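Local atomic coordinates of glycinin A3B4 subunit (Glycine max, PDB entry 2D5F), a protein that probably serves as a seed storage globulin of the 11S type in soybean, built from two cupin-type barrels per subunit and assembling into hexamers. Residues B[61-66]-B[160-165]; B[392-397]-B[414-419]; B[399-404]-B[428-433]. All coordinates share one frame; numbering follows the deposited sequence.

Interaction 1: B[61-66]-B[160-165]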
ATOM      1  N   SER B  61     -22.962  18.273 -14.391  1.00 22.35           N
ATOM      2  CA  SER B  61     -22.923  18.687 -12.995  1.00 23.55           C
ATOM      3  C   SER B  61     -21.944  17.817 -12.210  1.00 24.53           C
ATOM      4  O   SER B  61     -21.475  16.793 -12.707  1.00 21.87           O
ATOM      5  CB  SER B  61     -24.303  18.558 -12.365  1.00 19.49           C
ATOM      6  OG  SER B  61     -24.654  17.195 -12.188  1.00 20.52           O
ATOM      7  N   TYR B  62     -21.635  18.243 -10.988  1.00 19.78           N
ATOM      8  CA  TYR B  62     -20.753  17.489 -10.104  1.00 18.75           C
ATOM      9  C   TYR B  62     -21.179  17.702  -8.650  1.00 22.87           C
ATOM     10  O   TYR B  62     -21.826  18.701  -8.321  1.00 17.99           O
ATOM     11  CB  TYR B  62     -19.288  17.903 -10.290  1.00 16.01           C
ATOM     12  CG  TYR B  62     -18.989  19.352  -9.975  1.00 24.56           C
ATOM     13  CD1 TYR B  62     -19.164  20.345 -10.937  1.00 23.73           C
ATOM     14  CD2 TYR B  62     -18.523  19.731  -8.712  1.00 21.38           C
ATOM     15  CE1 TYR B  62     -18.875  21.687 -10.653  1.00 20.02           C
ATOM     16  CE2 TYR B  62     -18.239  21.064  -8.417  1.00 19.79           C
ATOM     17  CZ  TYR B  62     -18.416  22.037  -9.395  1.00 17.70           C
ATOM     18  OH  TYR B  62     -18.140  23.355  -9.113  1.00 15.87           O
ATOM     19  N   SER B  63     -20.837  16.743  -7.794  1.00 16.72           N
ATOM     20  CA  SER B  63     -21.160  16.802  -6.371  1.00 18.12           C
ATOM     21  C   SER B  63     -19.905  16.421  -5.579  1.00 18.96           C
ATOM     22  O   SER B  63     -19.055  15.673  -6.071  1.00 18.48           O
ATOM     23  CB  SER B  63     -22.308  15.846  -6.039  1.00 16.33           C
ATOM     24  OG  SER B  63     -23.508  16.254  -6.677  1.00 23.22           O
ATOM     25  N   PRO B  64     -19.779  16.924  -4.342  1.00 18.72           N
ATOM     26  CA  PRO B  64     -18.626  16.656  -3.472  1.00 15.51           C
ATOM     27  C   PRO B  64     -18.584  15.310  -2.749  1.00 20.02           C
ATOM     28  O   PRO B  64     -18.029  15.209  -1.656  1.00 22.86           O
ATOM     29  CB  PRO B  64     -18.661  17.831  -2.501  1.00 16.20           C
ATOM     30  CG  PRO B  64     -20.131  18.018  -2.296  1.00 21.28           C
ATOM     31  CD  PRO B  64     -20.699  17.887  -3.711  1.00 17.65           C
ATOM     32  N   TYR B  65     -19.166  14.281  -3.354  1.00 16.39           N
ATOM     33  CA  TYR B  65     -19.157  12.941  -2.769  1.00 17.96           C
ATOM     34  C   TYR B  65     -19.409  11.969  -3.905  1.00 13.11           C
ATOM     35  O   TYR B  65     -19.877  12.360  -4.965  1.00 17.17           O
ATOM     36  CB  TYR B  65     -20.243  12.789  -1.690  1.00 15.88           C
ATOM     37  CG  TYR B  65     -21.558  13.452  -2.047  1.00 21.00           C
ATOM     38  CD1 TYR B  65     -21.866  14.732  -1.577  1.00 17.15           C
ATOM     39  CD2 TYR B  65     -22.474  12.819  -2.889  1.00 16.97           C
ATOM     40  CE1 TYR B  65     -23.053  15.371  -1.939  1.00 16.40           C
ATOM     41  CE2 TYR B  65     -23.661  13.448  -3.261  1.00 17.48           C
ATOM     42  CZ  TYR B  65     -23.943  14.725  -2.783  1.00 15.63           C
ATOM     43  OH  TYR B  65     -25.108  15.358  -3.168  1.00 22.97           O
ATOM     44  N   PRO B  66     -19.068  10.692  -3.717  1.00 17.10           N
ATOM     45  CA  PRO B  66     -19.336   9.803  -4.844  1.00 20.31           C
ATOM     46  C   PRO B  66     -20.798   9.390  -4.931  1.00 20.46           C
ATOM     47  O   PRO B  66     -21.550   9.509  -3.963  1.00 12.95           O
ATOM     48  CB  PRO B  66     -18.394   8.626  -4.595  1.00 21.82           C
ATOM     49  CG  PRO B  66     -18.229   8.602  -3.131  1.00 22.83           C
ATOM     50  CD  PRO B  66     -18.186  10.055  -2.723  1.00 23.25           C
ATOM     51  N   PRO B 160     -26.831  17.129   0.738  1.00 26.04           N
ATOM     52  CA  PRO B 160     -26.537  16.729  -0.636  1.00 25.16           C
ATOM     53  C   PRO B 160     -26.392  18.047  -1.400  1.00 25.48           C
ATOM     54  O   PRO B 160     -27.044  19.040  -1.061  1.00 22.54           O
ATOM     55  CB  PRO B 160     -27.777  15.933  -1.040  1.00 27.51           C
ATOM     56  CG  PRO B 160     -28.862  16.523  -0.191  1.00 23.66           C
ATOM     57  CD  PRO B 160     -28.182  16.693   1.139  1.00 24.68           C
ATOM     58  N   ARG B 161     -25.522  18.075  -2.400  1.00 23.89           N
ATOM     59  CA  ARG B 161     -25.304  19.293  -3.176  1.00 25.84           C
ATOM     60  C   ARG B 161     -25.030  18.932  -4.621  1.00 29.15           C
ATOM     61  O   ARG B 161     -24.309  17.974  -4.890  1.00 23.17           O
ATOM     62  CB  ARG B 161     -24.081  20.068  -2.667  1.00 21.28           C
ATOM     63  CG  ARG B 161     -24.168  20.697  -1.290  1.00 21.97           C
ATOM     64  CD  ARG B 161     -22.877  21.465  -1.033  1.00 21.82           C
ATOM     65  NE  ARG B 161     -22.945  22.358   0.122  1.00 28.36           N
ATOM     66  CZ  ARG B 161     -22.977  21.955   1.388  1.00 26.72           C
ATOM     67  NH1 ARG B 161     -23.038  22.850   2.366  1.00 22.22           N
ATOM     68  NH2 ARG B 161     -22.944  20.658   1.676  1.00 29.56           N
ATOM     69  N   VAL B 162     -25.582  19.716  -5.545  1.00 21.70           N
ATOM     70  CA  VAL B 162     -25.359  19.495  -6.968  1.00 27.28           C
ATOM     71  C   VAL B 162     -24.908  20.806  -7.610  1.00 26.55           C
ATOM     72  O   VAL B 162     -25.645  21.797  -7.616  1.00 21.57           O
ATOM     73  CB  VAL B 162     -26.637  19.007  -7.689  1.00 28.91           C
ATOM     74  CG1 VAL B 162     -26.307  18.653  -9.146  1.00 28.91           C
ATOM     75  CG2 VAL B 162     -27.208  17.793  -6.978  1.00 29.10           C
ATOM     76  N   PHE B 163     -23.686  20.816  -8.129  1.00 22.76           N
ATOM     77  CA  PHE B 163     -23.145  22.001  -8.780  1.00 21.24           C
ATOM     78  C   PHE B 163     -23.341  21.865 -10.287  1.00 22.14           C
ATOM     79  O   PHE B 163     -22.659  21.068 -10.933  1.00 19.69           O
ATOM     80  CB  PHE B 163     -21.647  22.159  -8.470  1.00 17.91           C
ATOM     81  CG  PHE B 163     -21.345  22.451  -7.022  1.00 16.55           C
ATOM     82  CD1 PHE B 163     -21.494  21.463  -6.048  1.00 18.81           C
ATOM     83  CD2 PHE B 163     -20.923  23.719  -6.631  1.00 16.40           C
ATOM     84  CE1 PHE B 163     -21.227  21.738  -4.704  1.00 20.80           C
ATOM     85  CE2 PHE B 163     -20.653  24.005  -5.290  1.00 20.88           C
ATOM     86  CZ  PHE B 163     -20.804  23.014  -4.323  1.00 16.85           C
ATOM     87  N   TYR B 164     -24.277  22.623 -10.855  1.00 20.98           N
ATOM     88  CA  TYR B 164     -24.499  22.538 -12.294  1.00 22.30           C
ATOM     89  C   TYR B 164     -23.577  23.479 -13.047  1.00 20.11           C
ATOM     90  O   TYR B 164     -23.379  24.627 -12.646  1.00 24.85           O
ATOM     91  CB  TYR B 164     -25.962  22.842 -12.658  1.00 21.80           C
ATOM     92  CG  TYR B 164     -26.868  21.638 -12.547  1.00 23.44           C
ATOM     93  CD1 TYR B 164     -27.622  21.407 -11.395  1.00 18.89           C
ATOM     94  CD2 TYR B 164     -26.918  20.688 -13.571  1.00 18.78           C
ATOM     95  CE1 TYR B 164     -28.402  20.252 -11.264  1.00 21.86           C
ATOM     96  CE2 TYR B 164     -27.686  19.538 -13.449  1.00 16.20           C
ATOM     97  CZ  TYR B 164     -28.423  19.322 -12.296  1.00 17.22           C
ATOM     98  OH  TYR B 164     -29.159  18.168 -12.177  1.00 20.41           O
ATOM     99  N   LEU B 165     -22.995  22.974 -14.128  1.00 16.17           N
ATOM    100  CA  LEU B 165     -22.107  23.772 -14.956  1.00 20.96           C
ATOM    101  C   LEU B 165     -22.909  24.491 -16.040  1.00 20.31           C
ATOM    102  O   LEU B 165     -22.419  25.426 -16.672  1.00 24.96           O
ATOM    103  CB  LEU B 165     -21.049  22.872 -15.601  1.00 24.07           C
ATOM    104  CG  LEU B 165     -19.918  22.409 -14.680  1.00 23.37           C
ATOM    105  CD1 LEU B 165     -19.230  21.200 -15.263  1.00 20.49           C
ATOM    106  CD2 LEU B 165     -18.940  23.549 -14.483  1.00 16.75           C
TER
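S63 OG donates to R161 O at 2.6 Å, in the carbonyl plane, the shortest polar bond between the two segments. The N-H of the same residue, R161 N, points to Y65 OH at 2.9 Å and meets the phenol at the edge of its ring, so both backbone polar groups of R161 are held by side chains rather than by a ladder partner. The ladder takes over at Y62 and F163, an antiparallel hydrogen-bonded pair in which F163 N gives Y62 O a nearly linear bond of 2.8 Å and Y62 N returns one to F163 O. With CG between backbone N and carbonyl carbon (chi1 61°), the Y62 ring swings across F163, whose CB sits over one ring face, 3.5 Å from the centroid. The two rings run near parallel, at 13°, but are slid so far apart that they barely overlap. On the other sheet face S61 CB packs over the Y164 ring, 3.9 Å from its centroid. Another copy of the protein also reaches Y62: W384 of the second subunit stacks with its ring, and N427 O of that subunit bonds its hydroxyl. In the fold, strand 163-164 lies along one edge of strand 56-62, whose other edge meets strand 131-135 through S61 and Y131, all within one curled antiparallel sheet of the first cupin barrel.

Interaction 2: B[392-397]-B[414-419]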
ATOM      1  N   ILE B 392     -31.411  -0.903   0.611  1.00 17.86           N
ATOM      2  CA  ILE B 392     -32.058  -1.735  -0.384  1.00 17.35           C
ATOM      3  C   ILE B 392     -33.042  -0.926  -1.212  1.00 16.42           C
ATOM      4  O   ILE B 392     -33.796  -0.115  -0.679  1.00 19.28           O
ATOM      5  CB  ILE B 392     -32.858  -2.878   0.276  1.00 18.86           C
ATOM      6  CG1 ILE B 392     -31.916  -3.838   1.000  1.00 17.46           C
ATOM      7  CG2 ILE B 392     -33.655  -3.632  -0.780  1.00 19.18           C
ATOM      8  CD1 ILE B 392     -32.640  -4.836   1.879  1.00 22.92           C
ATOM      9  N   TYR B 393     -33.010  -1.126  -2.523  1.00 16.84           N
ATOM     10  CA  TYR B 393     -33.965  -0.474  -3.410  1.00 21.33           C
ATOM     11  C   TYR B 393     -34.538  -1.618  -4.239  1.00 22.95           C
ATOM     12  O   TYR B 393     -33.799  -2.303  -4.946  1.00 20.29           O
ATOM     13  CB  TYR B 393     -33.305   0.545  -4.342  1.00 20.88           C
ATOM     14  CG  TYR B 393     -34.297   1.121  -5.333  1.00 18.41           C
ATOM     15  CD1 TYR B 393     -35.174   2.141  -4.961  1.00 20.75           C
ATOM     16  CD2 TYR B 393     -34.429   0.574  -6.613  1.00 24.92           C
ATOM     17  CE1 TYR B 393     -36.167   2.600  -5.838  1.00 27.35           C
ATOM     18  CE2 TYR B 393     -35.419   1.024  -7.500  1.00 27.65           C
ATOM     19  CZ  TYR B 393     -36.287   2.037  -7.098  1.00 28.98           C
ATOM     20  OH  TYR B 393     -37.283   2.464  -7.948  1.00 26.21           O
ATOM     21  N   VAL B 394     -35.844  -1.842  -4.138  1.00 19.51           N
ATOM     22  CA  VAL B 394     -36.463  -2.929  -4.888  1.00 23.18           C
ATOM     23  C   VAL B 394     -36.664  -2.518  -6.334  1.00 20.66           C
ATOM     24  O   VAL B 394     -37.292  -1.502  -6.621  1.00 23.54           O
ATOM     25  CB  VAL B 394     -37.809  -3.344  -4.263  1.00 19.99           C
ATOM     26  CG1 VAL B 394     -38.435  -4.497  -5.067  1.00 18.96           C
ATOM     27  CG2 VAL B 394     -37.579  -3.778  -2.820  1.00 20.15           C
ATOM     28  N   THR B 395     -36.111  -3.313  -7.241  1.00 20.74           N
ATOM     29  CA  THR B 395     -36.198  -3.024  -8.661  1.00 26.87           C
ATOM     30  C   THR B 395     -37.363  -3.744  -9.327  1.00 22.82           C
ATOM     31  O   THR B 395     -37.794  -3.364 -10.410  1.00 23.85           O
ATOM     32  CB  THR B 395     -34.890  -3.411  -9.366  1.00 17.03           C
ATOM     33  OG1 THR B 395     -34.576  -4.773  -9.058  1.00 24.03           O
ATOM     34  CG2 THR B 395     -33.754  -2.520  -8.897  1.00 17.98           C
ATOM     35  N   ARG B 396     -37.874  -4.780  -8.677  1.00 27.85           N
ATOM     36  CA  ARG B 396     -38.999  -5.508  -9.240  1.00 29.48           C
ATOM     37  C   ARG B 396     -39.582  -6.517  -8.270  1.00 27.92           C
ATOM     38  O   ARG B 396     -38.887  -7.039  -7.400  1.00 27.72           O
ATOM     39  CB  ARG B 396     -38.575  -6.237 -10.513  1.00 33.55           C
ATOM     40  CG  ARG B 396     -39.738  -6.604 -11.412  1.00 39.85           C
ATOM     41  CD  ARG B 396     -39.439  -7.888 -12.143  1.00 45.29           C
ATOM     42  NE  ARG B 396     -39.309  -8.990 -11.199  1.00 49.34           N
ATOM     43  CZ  ARG B 396     -38.707 -10.139 -11.478  1.00 54.97           C
ATOM     44  NH1 ARG B 396     -38.183 -10.330 -12.681  1.00 62.71           N
ATOM     45  NH2 ARG B 396     -38.618 -11.088 -10.555  1.00 50.89           N
ATOM     46  N   GLY B 397     -40.874  -6.785  -8.418  1.00 24.54           N
ATOM     47  CA  GLY B 397     -41.507  -7.765  -7.561  1.00 23.22           C
ATOM     48  C   GLY B 397     -41.878  -7.287  -6.177  1.00 26.57           C
ATOM     49  O   GLY B 397     -42.073  -6.092  -5.932  1.00 29.50           O
ATOM     50  N   GLY B 414     -42.327  -6.519   7.120  1.00 31.31           N
ATOM     51  CA  GLY B 414     -43.444  -6.321   6.220  1.00 32.50           C
ATOM     52  C   GLY B 414     -43.082  -6.554   4.776  1.00 26.82           C
ATOM     53  O   GLY B 414     -41.997  -7.034   4.464  1.00 28.50           O
ATOM     54  N   GLU B 415     -44.012  -6.217   3.894  1.00 33.23           N
ATOM     55  CA  GLU B 415     -43.813  -6.379   2.468  1.00 35.93           C
ATOM     56  C   GLU B 415     -42.981  -5.215   1.965  1.00 37.11           C
ATOM     57  O   GLU B 415     -43.097  -4.101   2.470  1.00 33.85           O
ATOM     58  CB  GLU B 415     -45.162  -6.377   1.742  1.00 42.21           C
ATOM     59  CG  GLU B 415     -46.159  -7.403   2.254  1.00 48.17           C
ATOM     60  CD  GLU B 415     -45.671  -8.823   2.072  1.00 47.33           C
ATOM     61  OE1 GLU B 415     -45.436  -9.231   0.916  1.00 49.23           O
ATOM     62  OE2 GLU B 415     -45.518  -9.530   3.088  1.00 61.68           O
ATOM     63  N   LEU B 416     -42.143  -5.484   0.974  1.00 30.25           N
ATOM     64  CA  LEU B 416     -41.306  -4.463   0.366  1.00 27.80           C
ATOM     65  C   LEU B 416     -41.464  -4.706  -1.130  1.00 27.34           C
ATOM     66  O   LEU B 416     -41.295  -5.836  -1.592  1.00 29.08           O
ATOM     67  CB  LEU B 416     -39.843  -4.645   0.789  1.00 27.04           C
ATOM     68  CG  LEU B 416     -38.916  -3.446   0.573  1.00 22.81           C
ATOM     69  CD1 LEU B 416     -39.376  -2.301   1.455  1.00 21.77           C
ATOM     70  CD2 LEU B 416     -37.475  -3.830   0.908  1.00 18.63           C
ATOM     71  N   ARG B 417     -41.808  -3.665  -1.883  1.00 22.96           N
ATOM     72  CA  ARG B 417     -42.004  -3.833  -3.316  1.00 23.42           C
ATOM     73  C   ARG B 417     -41.283  -2.807  -4.177  1.00 25.02           C
ATOM     74  O   ARG B 417     -40.681  -1.849  -3.679  1.00 24.50           O
ATOM     75  CB  ARG B 417     -43.499  -3.806  -3.662  1.00 26.90           C
ATOM     76  CG  ARG B 417     -44.163  -2.455  -3.474  1.00 33.48           C
ATOM     77  CD  ARG B 417     -44.667  -2.291  -2.065  1.00 46.31           C
ATOM     78  NE  ARG B 417     -45.848  -3.110  -1.804  1.00 50.70           N
ATOM     79  CZ  ARG B 417     -46.349  -3.309  -0.589  1.00 53.60           C
ATOM     80  NH1 ARG B 417     -45.760  -2.750   0.460  1.00 50.05           N
ATOM     81  NH2 ARG B 417     -47.436  -4.055  -0.421  1.00 24.51           N
ATOM     82  N   ARG B 418     -41.371  -3.017  -5.483  1.00 23.11           N
ATOM     83  CA  ARG B 418     -40.727  -2.150  -6.450  1.00 26.07           C
ATOM     84  C   ARG B 418     -40.859  -0.662  -6.140  1.00 27.19           C
ATOM     85  O   ARG B 418     -41.953  -0.161  -5.869  1.00 24.17           O
ATOM     86  CB  ARG B 418     -41.279  -2.429  -7.847  1.00 26.97           C
ATOM     87  CG  ARG B 418     -40.653  -1.564  -8.923  1.00 30.51           C
ATOM     88  CD  ARG B 418     -41.234  -1.856 -10.287  1.00 30.28           C
ATOM     89  NE  ARG B 418     -40.594  -1.032 -11.308  1.00 46.41           N
ATOM     90  CZ  ARG B 418     -41.026  -0.918 -12.560  1.00 60.97           C
ATOM     91  NH1 ARG B 418     -40.377  -0.141 -13.418  1.00 60.43           N
ATOM     92  NH2 ARG B 418     -42.111  -1.578 -12.953  1.00 66.11           N
ATOM     93  N   GLY B 419     -39.724   0.032  -6.179  1.00 19.19           N
ATOM     94  CA  GLY B 419     -39.705   1.460  -5.933  1.00 14.84           C
ATOM     95  C   GLY B 419     -39.471   1.881  -4.499  1.00 18.65           C
ATOM     96  O   GLY B 419     -39.259   3.058  -4.228  1.00 22.09           O
TER
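V394 meets both the backbone and the side chains of 414-419. Its CB lies 3.3 Å from R417 O, and its CG1, placed anti to the backbone N (chi1 -180°), reaches toward R418 N. The other branch, CG2, rests on L416 CG at 3.7 Å, and L416 CD2 goes on to touch I392 CG2 at 4.2 Å, a short apolar run on the buried side. Two backbone bonds fix the corner above it. G419 N points almost straight at V394 O (2.9 Å, 173° at the hydrogen), while R418 N gives G397 O a longer bond of 3.2 Å. The Y393 side chain leaves the backbone away from 414-419, yet its long ring brings OH back to 3.3 Å from G419 CA, and CE1 to 3.5 Å from G419 O. Were the side chain cut back to an alanine, G419 would probably lose its aromatic neighbour and a gap would open among W33, L421 and V442, which also touch this side chain. At the backbone angles of G397 and G419 a side chain would run into the preceding carbonyl O, which suits both positions to glycine. On the outer side R418 stretches its extended chain past T395 O, CG leading at 3.7 Å. In the next shell, T395 OG1 bonds Y371 OH, R396 forms a salt bridge with E440, and Q420 OE1 accepts from R417 N. T395 and R396 stand together opposite E440 of strand 438-445, a classic beta bulge. Strands 392-395 and 415-417 run at 65° to each other and belong to different sheets, a crossing typical of the cupin barrel, where two antiparallel sheets close around a core lined here by I392, V394 and L416.

Interaction 3: B[399-404]-B[428-433]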
ATOM      1  N   GLY B 399     -41.720  -8.818  -1.728  1.00 28.17           N
ATOM      2  CA  GLY B 399     -41.388  -9.881  -0.805  1.00 28.69           C
ATOM      3  C   GLY B 399     -41.491  -9.439   0.636  1.00 22.34           C
ATOM      4  O   GLY B 399     -41.645  -8.256   0.923  1.00 29.82           O
ATOM      5  N   ARG B 400     -41.403 -10.400   1.542  1.00 23.17           N
ATOM      6  CA  ARG B 400     -41.477 -10.122   2.966  1.00 31.78           C
ATOM      7  C   ARG B 400     -40.053  -9.908   3.477  1.00 28.02           C
ATOM      8  O   ARG B 400     -39.178 -10.748   3.267  1.00 28.47           O
ATOM      9  CB  ARG B 400     -42.137 -11.304   3.689  1.00 30.53           C
ATOM     10  CG  ARG B 400     -42.216 -11.182   5.206  1.00 44.52           C
ATOM     11  CD  ARG B 400     -43.165 -10.085   5.649  1.00 52.22           C
ATOM     12  NE  ARG B 400     -44.211 -10.584   6.542  1.00 64.31           N
ATOM     13  CZ  ARG B 400     -43.988 -11.154   7.725  1.00 67.16           C
ATOM     14  NH1 ARG B 400     -45.005 -11.575   8.470  1.00 63.25           N
ATOM     15  NH2 ARG B 400     -42.748 -11.306   8.169  1.00 68.62           N
ATOM     16  N   VAL B 401     -39.825  -8.771   4.124  1.00 27.69           N
ATOM     17  CA  VAL B 401     -38.509  -8.443   4.660  1.00 24.87           C
ATOM     18  C   VAL B 401     -38.599  -8.222   6.162  1.00 26.45           C
ATOM     19  O   VAL B 401     -39.574  -7.650   6.665  1.00 24.72           O
ATOM     20  CB  VAL B 401     -37.936  -7.169   3.991  1.00 23.34           C
ATOM     21  CG1 VAL B 401     -36.561  -6.840   4.562  1.00 21.42           C
ATOM     22  CG2 VAL B 401     -37.863  -7.366   2.478  1.00 24.24           C
ATOM     23  N   ARG B 402     -37.579  -8.684   6.879  1.00 22.82           N
ATOM     24  CA  ARG B 402     -37.527  -8.545   8.328  1.00 21.31           C
ATOM     25  C   ARG B 402     -36.132  -8.107   8.758  1.00 22.61           C
ATOM     26  O   ARG B 402     -35.135  -8.717   8.369  1.00 25.37           O
ATOM     27  CB  ARG B 402     -37.882  -9.879   8.985  1.00 27.16           C
ATOM     28  CG  ARG B 402     -39.141 -10.493   8.395  1.00 46.59           C
ATOM     29  CD  ARG B 402     -39.349 -11.952   8.771  1.00 45.59           C
ATOM     30  NE  ARG B 402     -40.389 -12.543   7.931  1.00 56.70           N
ATOM     31  CZ  ARG B 402     -40.947 -13.729   8.144  1.00 62.25           C
ATOM     32  NH1 ARG B 402     -41.885 -14.182   7.323  1.00 61.45           N
ATOM     33  NH2 ARG B 402     -40.572 -14.460   9.181  1.00 70.95           N
ATOM     34  N   VAL B 403     -36.072  -7.031   9.537  1.00 23.31           N
ATOM     35  CA  VAL B 403     -34.812  -6.501  10.047  1.00 20.43           C
ATOM     36  C   VAL B 403     -34.901  -6.524  11.572  1.00 23.54           C
ATOM     37  O   VAL B 403     -35.847  -5.994  12.151  1.00 26.08           O
ATOM     38  CB  VAL B 403     -34.567  -5.053   9.561  1.00 20.24           C
ATOM     39  CG1 VAL B 403     -33.252  -4.524  10.132  1.00 19.41           C
ATOM     40  CG2 VAL B 403     -34.532  -5.011   8.028  1.00 18.59           C
ATOM     41  N   VAL B 404     -33.910  -7.142  12.211  1.00 23.06           N
ATOM     42  CA  VAL B 404     -33.861  -7.282  13.664  1.00 20.18           C
ATOM     43  C   VAL B 404     -32.630  -6.578  14.237  1.00 21.26           C
ATOM     44  O   VAL B 404     -31.534  -6.740  13.703  1.00 22.12           O
ATOM     45  CB  VAL B 404     -33.808  -8.781  14.049  1.00 21.29           C
ATOM     46  CG1 VAL B 404     -33.675  -8.944  15.557  1.00 23.91           C
ATOM     47  CG2 VAL B 404     -35.054  -9.483  13.537  1.00 19.80           C
ATOM     48  N   PHE B 428     -27.239  -5.127  11.811  1.00 17.56           N
ATOM     49  CA  PHE B 428     -28.617  -5.554  12.042  1.00 15.84           C
ATOM     50  C   PHE B 428     -28.824  -6.803  11.182  1.00 20.22           C
ATOM     51  O   PHE B 428     -28.277  -6.915  10.086  1.00 20.03           O
ATOM     52  CB  PHE B 428     -29.641  -4.487  11.629  1.00 16.52           C
ATOM     53  CG  PHE B 428     -29.792  -3.350  12.613  1.00 19.58           C
ATOM     54  CD1 PHE B 428     -31.039  -2.758  12.814  1.00 18.29           C
ATOM     55  CD2 PHE B 428     -28.692  -2.837  13.297  1.00 22.83           C
ATOM     56  CE1 PHE B 428     -31.192  -1.672  13.676  1.00 18.27           C
ATOM     57  CE2 PHE B 428     -28.831  -1.753  14.161  1.00 21.90           C
ATOM     58  CZ  PHE B 428     -30.085  -1.166  14.352  1.00 16.83           C
ATOM     59  N   VAL B 429     -29.611  -7.745  11.678  1.00 18.88           N
ATOM     60  CA  VAL B 429     -29.857  -8.974  10.945  1.00 14.52           C
ATOM     61  C   VAL B 429     -31.077  -8.836  10.042  1.00 21.75           C
ATOM     62  O   VAL B 429     -32.133  -8.368  10.473  1.00 22.73           O
ATOM     63  CB  VAL B 429     -30.039 -10.139  11.921  1.00 22.07           C
ATOM     64  CG1 VAL B 429     -30.259 -11.442  11.155  1.00 22.76           C
ATOM     65  CG2 VAL B 429     -28.805 -10.233  12.823  1.00 15.37           C
ATOM     66  N   VAL B 430     -30.919  -9.232   8.782  1.00 15.85           N
ATOM     67  CA  VAL B 430     -32.005  -9.135   7.821  1.00 16.15           C
ATOM     68  C   VAL B 430     -32.247 -10.443   7.062  1.00 20.12           C
ATOM     69  O   VAL B 430     -31.345 -11.270   6.909  1.00 20.50           O
ATOM     70  CB  VAL B 430     -31.723  -7.993   6.807  1.00 18.43           C
ATOM     71  CG1 VAL B 430     -30.432  -8.281   6.042  1.00 15.73           C
ATOM     72  CG2 VAL B 430     -32.899  -7.825   5.851  1.00 22.34           C
ATOM     73  N   ALA B 431     -33.477 -10.623   6.598  1.00 18.19           N
ATOM     74  CA  ALA B 431     -33.851 -11.803   5.829  1.00 18.77           C
ATOM     75  C   ALA B 431     -34.936 -11.401   4.835  1.00 23.01           C
ATOM     76  O   ALA B 431     -35.721 -10.491   5.103  1.00 20.04           O
ATOM     77  CB  ALA B 431     -34.354 -12.900   6.749  1.00 17.01           C
ATOM     78  N   GLU B 432     -34.961 -12.069   3.688  1.00 21.42           N
ATOM     79  CA  GLU B 432     -35.937 -11.764   2.646  1.00 22.76           C
ATOM     80  C   GLU B 432     -36.518 -13.023   2.002  1.00 23.71           C
ATOM     81  O   GLU B 432     -35.817 -14.020   1.831  1.00 19.56           O
ATOM     82  CB  GLU B 432     -35.284 -10.916   1.544  1.00 15.39           C
ATOM     83  CG  GLU B 432     -34.838  -9.520   1.964  1.00 18.13           C
ATOM     84  CD  GLU B 432     -33.343  -9.411   2.235  1.00 21.67           C
ATOM     85  OE1 GLU B 432     -32.863  -8.266   2.361  1.00 21.12           O
ATOM     86  OE2 GLU B 432     -32.651 -10.453   2.321  1.00 20.87           O
ATOM     87  N   GLN B 433     -37.801 -12.973   1.652  1.00 23.81           N
ATOM     88  CA  GLN B 433     -38.454 -14.095   0.978  1.00 29.62           C
ATOM     89  C   GLN B 433     -39.260 -13.575  -0.202  1.00 25.62           C
ATOM     90  O   GLN B 433     -40.152 -12.742  -0.038  1.00 29.25           O
ATOM     91  CB  GLN B 433     -39.377 -14.874   1.919  1.00 25.27           C
ATOM     92  CG  GLN B 433     -40.123 -16.009   1.202  1.00 22.87           C
ATOM     93  CD  GLN B 433     -40.659 -17.063   2.156  1.00 25.08           C
ATOM     94  OE1 GLN B 433     -41.001 -16.762   3.298  1.00 25.32           O
ATOM     95  NE2 GLN B 433     -40.741 -18.303   1.687  1.00 22.36           N
TER
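V403 and V430 face each other as a non-hydrogen-bonded pair on the packed side of this ladder, their CG2 atoms 3.9 Å apart. V430 sets CG2 anti to its backbone N, and from there the same methyl also reaches V401 CG1 at 4.0 Å, so one branch fills the step between two valines. Next along, V401 CG2 lies 3.7 Å from E432 CG, the two side chains alongside and pointing the same way. At the other end the F428 ring turns its edge to V403, CD1 meeting CG1 in the ring plane at 3.9 Å. Strand 421-424 closes over these valines through L422 and V424, while the E432 side chain, bent at chi2 (101°), runs from the apolar row to within about 3 Å of a bound magnesium ion. The backbone between is regular: R400 with Q433, R402 with A431 and V404 with V429 each exchange two bonds, all in the carbonyl planes, the shortest being V404 N to V429 O at 2.8 Å. The opposite face is looser and more polar. R400, R402 and Q433 are partly exposed there, and their side chains come no nearer than 4.3 Å to the opposite segment; R400 carries its charge to a salt bridge with D413, and Q433 NE2 bonds N377 O. Farther along that face solvent gives way to protein, as F212 of the third subunit packs on R402 and A431, V204 of that subunit on V404, and its Y62 on V429. Such a ladder, with one side turned to the barrel interior and the other to a neighbouring subunit, is the antiparallel wall of a cupin jelly roll, used here for both core and assembly.

In the fold
Interactions 2 and 3 belong to the second cupin barrel, their centres 12 Å apart. Strand 398-404 continues directly from 392-397 and takes 415-417 as a neighbour, with probable backbone bonds of 2.8 Å from L416 N to G399 O and from V401 N to G414 O. I392 and E432 bring both contacts near the magnesium ion, at about 4 and 3 Å. Interaction 1 sits in the first barrel, centres 28 Å from interaction 2 and 33 Å from interaction 3, near the carbonate pocket: Y164 OH, bonded to E172, also bonds H58, and S61 pairs with Y131, both pocket residues. Across the assembly, however, Y62 packs on V429 of the second subunit, joining the surfaces of interactions 1 and 3 between chains.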